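Local structure of 3-phytase (Klebsiella pneumoniae, 2WNH) at residues 269-274 with 321-326; 27-32 with 47-52. The protein probably hydrolyses phytate, removing phosphate from inositol hexakisphosphate, as a 3-phytase of the histidine acid phosphatase family. The protein carries 3 engineered substitutions. All coordinates share one frame; numbering follows the deposited sequence.

Interaction 1. Residues 269-274 with 321-326; sequences AMLDGV and LVLERW
Leu-323 and Val-274 carry the apolar part of this buried contact. The CD1 branch of Leu-323 packs against the helix, 3.8 Å from Met-270 O and 4.1 Å from Met-270 CB; Leu-271 meets the same methyl with its CD2, at 4.2 Å. In Val-274 the torsion sets CG2 anti to the backbone N. That methyl lies over the strand, 4.0 Å from Leu-323 CB and 3.8 Å from Arg-325 N. Met-270, bent at chi3, adds a looser touch on Leu-321.

One polar bond crosses the contact. Arg-325 NH1 donates to Val-274 O at 2.9 Å with an N-H...O angle of 158°. The oxygen lies in the guanidinium plane, but the donor stands 53° out of the carbonyl plane. NH1 also gives a bond to a water that in turn donates a weak bond to Gly-273 O, while NE is salt-bridged to Glu-17, so partners at two sites fix the guanidinium's orientation.

The segment axes approach to 9.1 Å at an angle of only 25°, and Phe-381 and Ile-385 of helix 381-388 also cover Val-274. This is the helix-on-sheet packing of the alpha/beta domain of histidine acid phosphatases.

Interaction 2. Residues 27-32 with 47-52; sequences IRPPTA and TEWTTH
Trp-49 turns its CG anti to its own carbonyl carbon (chi1 -57°), and a chi2 of 32° then rotates the indole so that one face lies against Pro-29. Thr-51 complements this: its CG2, anti to the backbone N, faces the proline ring.

The evidence for a CH-pi contact is direct. Pro-29 CA stands 3.6 Å from the centroid of the Trp-49 six-membered ring and only 5° off its normal. Pro-29 CB extends the contact toward the five-membered ring, 3.5 Å from Trp-49 CD2. Pro-30 CD approaches the indole obliquely, 3.8 Å from Trp-49 NE1. Ile-27 comes instead to the ring edge, its CG2 4.0 Å from Trp-49 CZ3.

Residues 27-30 are the last four positions of the RHGxRxP signature of the histidine acid phosphatases, with Arg-28 as its second arginine and Pro-30 as its proline; in relatives this motif contributes to the phosphate-binding pocket. The Arg-28 side chain leaves its backbone away from the 47-52 loop. Its NH1 bonds to Pro-29 O at 3.0 Å, with the acceptor in the guanidinium plane, and Thr-31 CG2 lies above one face of that group, offset toward the rim.

Pro-29 CG meets two backbone oxygens of the other loop, Thr-51 O at 3.5 Å and His-52 O at 3.6 Å, while the Thr-51 side chain crosses the proline ring at about a right angle. Arg-28 O, 3.7 Å from Trp-49 CH2 and oblique to the indole, is buried by the contact and has no hydrogen-bonding partner. Across the subunit interface, His-52 NE2 bonds to Glu-55 of the second subunit, and the His-52 rings of the two subunits meet nearly perpendicular.

In the fold
Interaction 2 comes first along the chain and closes before interaction 1 opens. Their centres are 33 Å apart, on opposite sides of the chain's centre, and their nearest atoms remain about 14 Å apart. The link between them is strand 14-24: it pairs antiparallel with strand 320-328 of interaction 1, where Leu-22 bonds through its backbone to Leu-321, and the chain then continues into the 27-32 loop. Interaction 1 packs helix 256-274 on the mixed sheet, whereas interaction 2 joins the loops before and after helix 32-42. The signature loop therefore follows directly on a strand of the sheet, and its partner 47-52 also meets the second subunit.

Interaction 1. Residues 269-274 with 321-326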
# COMPACT_ATOMS: atom_id res chain seq x y z
N ALA B 269 27.49 29.40 0.60
CA ALA B 269 26.23 29.03 1.25
C ALA B 269 26.14 27.52 1.46
O ALA B 269 25.67 27.05 2.52
CB ALA B 269 25.04 29.53 0.45
N MET B 270 26.59 26.77 0.46
CA MET B 270 26.58 25.30 0.51
C MET B 270 27.55 24.74 1.53
O MET B 270 27.20 23.83 2.29
CB MET B 270 26.84 24.70 -0.89
CG MET B 270 25.68 24.87 -1.86
SD MET B 270 26.17 24.38 -3.53
CE MET B 270 26.38 22.61 -3.37
N LEU B 271 28.78 25.26 1.56
CA LEU B 271 29.78 24.81 2.55
C LEU B 271 29.36 25.16 4.00
O LEU B 271 29.49 24.34 4.91
CB LEU B 271 31.17 25.38 2.26
CG LEU B 271 31.81 24.94 0.94
CD1 LEU B 271 33.05 25.77 0.72
CD2 LEU B 271 32.12 23.43 0.98
N ASP B 272 28.85 26.37 4.20
CA ASP B 272 28.29 26.78 5.49
C ASP B 272 27.09 25.89 5.83
O ASP B 272 26.90 25.53 6.99
CB ASP B 272 27.87 28.24 5.44
CG ASP B 272 29.05 29.19 5.65
OD1 ASP B 272 30.16 28.71 5.98
OD2 ASP B 272 28.85 30.41 5.50
N GLY B 273 26.31 25.53 4.82
CA GLY B 273 25.12 24.70 5.07
C GLY B 273 25.42 23.28 5.53
O GLY B 273 24.58 22.65 6.17
N VAL B 274 26.59 22.74 5.19
CA VAL B 274 26.95 21.36 5.54
C VAL B 274 27.71 21.29 6.87
O VAL B 274 27.95 20.22 7.42
CB VAL B 274 27.73 20.64 4.38
CG1 VAL B 274 29.23 21.07 4.36
CG2 VAL B 274 27.58 19.12 4.49
N LEU B 321 24.63 17.98 -7.51
CA LEU B 321 25.87 17.99 -6.76
C LEU B 321 25.47 17.85 -5.29
O LEU B 321 24.60 18.59 -4.79
CB LEU B 321 26.57 19.34 -7.00
CG LEU B 321 27.97 19.54 -6.45
CD1 LEU B 321 28.93 18.46 -6.95
CD2 LEU B 321 28.43 20.93 -6.92
N VAL B 322 26.10 16.92 -4.58
CA VAL B 322 25.74 16.65 -3.20
C VAL B 322 26.94 16.76 -2.27
O VAL B 322 28.00 16.19 -2.56
CB VAL B 322 25.08 15.26 -3.02
CG1 VAL B 322 24.73 15.03 -1.53
CG2 VAL B 322 23.83 15.11 -3.91
N LEU B 323 26.73 17.42 -1.12
CA LEU B 323 27.67 17.34 0.01
C LEU B 323 26.96 16.63 1.17
O LEU B 323 25.85 17.00 1.53
CB LEU B 323 28.04 18.74 0.49
CG LEU B 323 28.49 19.76 -0.56
CD1 LEU B 323 28.70 21.13 0.11
CD2 LEU B 323 29.73 19.28 -1.28
N GLU B 324 27.63 15.63 1.74
CA GLU B 324 27.12 14.92 2.91
C GLU B 324 28.10 14.99 4.08
O GLU B 324 29.26 14.64 3.92
CB GLU B 324 26.89 13.43 2.57
CG GLU B 324 25.67 13.16 1.66
CD GLU B 324 25.60 11.71 1.15
OE1 GLU B 324 26.54 10.90 1.40
OE2 GLU B 324 24.61 11.37 0.46
N ARG B 325 27.61 15.38 5.25
CA ARG B 325 28.42 15.27 6.48
C ARG B 325 28.11 13.95 7.18
O ARG B 325 26.96 13.68 7.51
CB ARG B 325 28.14 16.43 7.45
CG ARG B 325 29.15 16.46 8.60
CD ARG B 325 28.91 17.63 9.51
NE ARG B 325 27.83 17.42 10.47
CZ ARG B 325 26.70 18.12 10.52
NH1 ARG B 325 26.46 19.08 9.62
NH2 ARG B 325 25.80 17.86 11.46
N TRP B 326 29.16 13.16 7.38
CA TRP B 326 29.12 11.87 8.04
C TRP B 326 29.91 11.91 9.34
O TRP B 326 30.82 12.71 9.50
CB TRP B 326 29.73 10.80 7.15
CG TRP B 326 28.87 10.43 5.96
CD1 TRP B 326 28.80 11.08 4.75
CD2 TRP B 326 27.96 9.32 5.87
NE1 TRP B 326 27.91 10.44 3.92
CE2 TRP B 326 27.38 9.36 4.58
CE3 TRP B 326 27.58 8.30 6.76
CZ2 TRP B 326 26.43 8.41 4.14
CZ3 TRP B 326 26.63 7.35 6.33
CH2 TRP B 326 26.08 7.41 5.02
O HOH W 1 24.33 21.29 9.26

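Interaction 2. Residues 27-32 with 47-52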
# COMPACT_ATOMS: atom_id res chain seq x y z
N ILE B 27 13.96 18.20 -17.32
CA ILE B 27 13.86 18.44 -18.76
C ILE B 27 12.93 19.61 -19.12
O ILE B 27 11.83 19.73 -18.60
CB ILE B 27 13.40 17.15 -19.49
CG1 ILE B 27 14.39 16.00 -19.20
CG2 ILE B 27 13.20 17.40 -21.01
CD1 ILE B 27 13.78 14.64 -19.42
N ARG B 28 13.42 20.50 -20.00
CA ARG B 28 12.62 21.62 -20.54
C ARG B 28 12.80 21.63 -22.07
O ARG B 28 13.81 21.10 -22.57
CB ARG B 28 13.15 22.97 -20.02
CG ARG B 28 14.66 23.13 -20.15
CD ARG B 28 15.04 24.62 -20.13
NE ARG B 28 16.48 24.78 -20.34
CZ ARG B 28 17.09 24.66 -21.52
NH1 ARG B 28 16.40 24.40 -22.63
NH2 ARG B 28 18.42 24.81 -21.58
N PRO B 29 11.85 22.25 -22.79
CA PRO B 29 12.09 22.53 -24.22
C PRO B 29 13.14 23.64 -24.27
O PRO B 29 13.51 24.19 -23.23
CB PRO B 29 10.74 23.07 -24.71
CG PRO B 29 9.73 22.66 -23.62
CD PRO B 29 10.54 22.76 -22.36
N PRO B 30 13.60 24.01 -25.49
CA PRO B 30 14.50 25.16 -25.57
C PRO B 30 13.87 26.38 -24.89
O PRO B 30 12.65 26.50 -24.85
CB PRO B 30 14.61 25.41 -27.09
CG PRO B 30 13.47 24.68 -27.70
CD PRO B 30 13.29 23.46 -26.82
N THR B 31 14.67 27.30 -24.37
CA THR B 31 14.10 28.56 -23.93
C THR B 31 13.70 29.38 -25.16
O THR B 31 14.12 29.07 -26.27
CB THR B 31 15.09 29.37 -23.13
OG1 THR B 31 16.16 29.74 -24.00
CG2 THR B 31 15.67 28.54 -21.97
N ALA B 32 12.89 30.41 -24.96
CA ALA B 32 12.50 31.29 -26.06
C ALA B 32 13.73 31.83 -26.80
O ALA B 32 13.77 31.79 -28.03
CB ALA B 32 11.61 32.42 -25.58
N THR B 47 10.99 21.68 -33.67
CA THR B 47 9.79 21.17 -33.02
C THR B 47 9.30 22.07 -31.90
O THR B 47 10.09 22.56 -31.09
CB THR B 47 10.04 19.76 -32.48
OG1 THR B 47 10.43 18.91 -33.56
CG2 THR B 47 8.79 19.17 -31.77
N GLU B 48 8.00 22.30 -31.90
CA GLU B 48 7.28 22.97 -30.82
C GLU B 48 6.80 21.88 -29.89
O GLU B 48 6.08 20.98 -30.32
CB GLU B 48 6.09 23.74 -31.39
CG GLU B 48 6.49 24.91 -32.28
CD GLU B 48 7.00 26.11 -31.49
OE1 GLU B 48 6.81 26.14 -30.25
OE2 GLU B 48 7.61 27.01 -32.11
N TRP B 49 7.21 21.94 -28.62
CA TRP B 49 6.85 20.91 -27.65
C TRP B 49 5.49 21.17 -27.03
O TRP B 49 4.95 22.28 -27.14
CB TRP B 49 7.90 20.80 -26.54
CG TRP B 49 9.29 20.54 -26.96
CD1 TRP B 49 9.91 20.94 -28.12
CD2 TRP B 49 10.31 19.90 -26.17
NE1 TRP B 49 11.23 20.57 -28.10
CE2 TRP B 49 11.50 19.91 -26.92
CE3 TRP B 49 10.31 19.28 -24.90
CZ2 TRP B 49 12.70 19.35 -26.45
CZ3 TRP B 49 11.51 18.74 -24.43
CH2 TRP B 49 12.68 18.77 -25.20
N THR B 50 4.93 20.15 -26.38
CA THR B 50 3.63 20.31 -25.73
C THR B 50 3.77 21.19 -24.49
O THR B 50 2.81 21.78 -24.02
CB THR B 50 3.01 18.94 -25.37
OG1 THR B 50 2.90 18.15 -26.56
CG2 THR B 50 1.59 19.12 -24.81
N THR B 51 4.98 21.28 -23.97
CA THR B 51 5.30 22.17 -22.87
C THR B 51 5.74 23.53 -23.43
O THR B 51 6.45 23.55 -24.43
CB THR B 51 6.44 21.53 -22.08
OG1 THR B 51 5.97 20.27 -21.56
CG2 THR B 51 6.89 22.39 -20.93
N HIS B 52 5.34 24.63 -22.78
CA HIS B 52 5.86 25.97 -23.16
C HIS B 52 7.39 26.01 -23.13
O HIS B 52 8.01 25.47 -22.22
CB HIS B 52 5.31 27.03 -22.23
CG HIS B 52 3.82 27.11 -22.25
ND1 HIS B 52 3.12 27.59 -23.33
CD2 HIS B 52 2.89 26.73 -21.34
CE1 HIS B 52 1.82 27.52 -23.08
NE2 HIS B 52 1.66 27.01 -21.88